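Local coordinates for protein putative phosphoglycolate phosphatase (Lactobacillus delbrueckii, PDB 2HI0) that probably hydrolyses the phosphate ester of 2-phosphoglycolate, as a metal-dependent phosphatase of the haloacid dehalogenase-like family, at residues I8-G13 and C185-D190. Numbering follows the deposited sequence.
With NA (sodium ion), chain C.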
# COMPACT_ATOMS: atom_id res chain seq x y z
N ILE A 8 2.49 1.27 -12.46
CA ILE A 8 1.84 0.37 -11.52
C ILE A 8 1.95 1.03 -10.15
O ILE A 8 3.07 1.27 -9.66
CB ILE A 8 2.51 -1.00 -11.52
CG1 ILE A 8 2.57 -1.59 -12.91
CG2 ILE A 8 1.74 -1.96 -10.59
CD1 ILE A 8 3.46 -2.89 -12.94
N PHE A 9 0.80 1.36 -9.55
CA PHE A 9 0.72 2.13 -8.32
C PHE A 9 0.29 1.25 -7.14
O PHE A 9 -0.63 0.41 -7.24
CB PHE A 9 -0.33 3.22 -8.41
CG PHE A 9 -0.06 4.26 -9.46
CD1 PHE A 9 -0.36 4.01 -10.79
CD2 PHE A 9 0.55 5.44 -9.13
CE1 PHE A 9 -0.10 4.97 -11.74
CE2 PHE A 9 0.79 6.40 -10.11
CZ PHE A 9 0.47 6.14 -11.40
N ASP A 10 0.93 1.48 -6.01
CA ASP A 10 0.34 1.09 -4.71
C ASP A 10 -0.88 2.00 -4.44
O ASP A 10 -1.08 3.03 -5.10
CB ASP A 10 1.36 1.25 -3.60
CG ASP A 10 0.90 0.63 -2.28
OD1 ASP A 10 0.15 -0.37 -2.26
OD2 ASP A 10 1.29 1.20 -1.26
N MSE A 11 -1.76 1.61 -3.52
CA MSE A 11 -2.98 2.36 -3.22
C MSE A 11 -2.77 3.25 -1.98
O MSE A 11 -2.80 4.49 -2.11
CB MSE A 11 -4.17 1.42 -3.04
CG MSE A 11 -5.40 2.11 -2.57
SE MSE A 11 -6.96 1.04 -2.85
CE MSE A 11 -7.43 1.37 -4.70
N ASP A 12 -2.59 2.62 -0.81
CA ASP A 12 -2.49 3.33 0.48
C ASP A 12 -1.32 4.30 0.49
O ASP A 12 -0.21 3.90 0.17
CB ASP A 12 -2.30 2.37 1.65
CG ASP A 12 -3.50 1.55 1.95
OD1 ASP A 12 -4.54 2.09 2.32
OD2 ASP A 12 -3.38 0.31 1.87
N GLY A 13 -1.57 5.57 0.78
CA GLY A 13 -0.45 6.53 0.91
C GLY A 13 0.14 6.99 -0.40
O GLY A 13 1.09 7.76 -0.43
N CYS A 185 8.17 -0.87 -17.43
CA CYS A 185 7.25 -0.67 -16.30
C CYS A 185 7.92 0.15 -15.19
O CYS A 185 9.13 0.06 -14.99
CB CYS A 185 6.81 -2.02 -15.71
SG CYS A 185 5.82 -3.01 -16.76
N VAL A 186 7.14 0.94 -14.46
CA VAL A 186 7.63 1.55 -13.23
C VAL A 186 6.58 1.32 -12.11
O VAL A 186 5.38 1.28 -12.36
CB VAL A 186 7.96 3.07 -13.43
CG1 VAL A 186 6.70 3.86 -13.80
CG2 VAL A 186 8.64 3.68 -12.19
N TYR A 187 7.08 1.07 -10.91
CA TYR A 187 6.22 0.87 -9.75
C TYR A 187 6.32 2.13 -8.90
O TYR A 187 7.41 2.66 -8.70
CB TYR A 187 6.66 -0.37 -8.95
CG TYR A 187 5.58 -0.82 -7.99
CD1 TYR A 187 4.55 -1.68 -8.36
CD2 TYR A 187 5.53 -0.25 -6.73
CE1 TYR A 187 3.51 -2.00 -7.46
CE2 TYR A 187 4.51 -0.57 -5.84
CZ TYR A 187 3.52 -1.44 -6.21
OH TYR A 187 2.50 -1.71 -5.29
N ILE A 188 5.20 2.58 -8.38
CA ILE A 188 5.12 3.86 -7.63
C ILE A 188 4.53 3.55 -6.27
O ILE A 188 3.46 2.98 -6.16
CB ILE A 188 4.24 4.87 -8.32
CG1 ILE A 188 4.72 5.15 -9.77
CG2 ILE A 188 4.14 6.16 -7.46
CD1 ILE A 188 3.83 4.47 -10.79
N GLY A 189 5.23 3.93 -5.21
CA GLY A 189 4.67 3.68 -3.86
C GLY A 189 5.32 4.51 -2.76
O GLY A 189 6.26 5.26 -3.02
N ASP A 190 4.81 4.37 -1.53
CA ASP A 190 5.25 5.21 -0.43
C ASP A 190 6.07 4.49 0.66
O ASP A 190 6.37 5.09 1.68
CB ASP A 190 4.01 5.83 0.24
CG ASP A 190 3.11 4.76 0.89
OD1 ASP A 190 2.99 3.65 0.30
OD2 ASP A 190 2.53 4.97 1.98
NA NA C . 1.36 2.02 0.67
O HOH W 1 3.49 0.38 0.86
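I8 and F9 lie beside Y187 and I188 in parallel register, tied by three backbone bonds: I8 N to V186 O, I188 N to I8 O and, nearly straight at 173°, D10 N to I188 O at 2.9 Å. On one face of the sheet packing is tight, for CD1 of I188 sits 3.7 Å from the centroid of the F9 ring, 13° off its normal, a CH-pi contact. On the other face CG2 of I8 meets CD1 of Y187 at 3.6 Å, the side chains crossing at about a right angle. With CG anti to the backbone N (chi1 -164°), the tyrosine ring lays one face against I8 O, offset toward the rim, and takes its OH to within 3.6 Å of D10 CB; that hydroxyl is hydrogen-bonded to V132 O and K165 NZ. A leucine in place of Y187 would probably cost V132 O and K165 NZ the hydroxyl, though K165 would keep its salt bridge to D10 OD1, and take the ring from beside D10. This is the centre of the Rossmann-like sheet of the HAD fold, where strands 6-9 and 185-189 are neighbours and the loops just past them supply the metal ligands. Beyond G189 the pairing ends and contact loosens; D190 still lies against G13, while a sodium ion joins the segments. The ion is bound by D10 OD2 at 2.1 Å, D190 OD1 at 2.3 Å, D12 O at 2.5 Å and a water at 2.7 Å. D10 and D12 fit the DxDx(T/V) family signature, and F212 N holds D190 OD2.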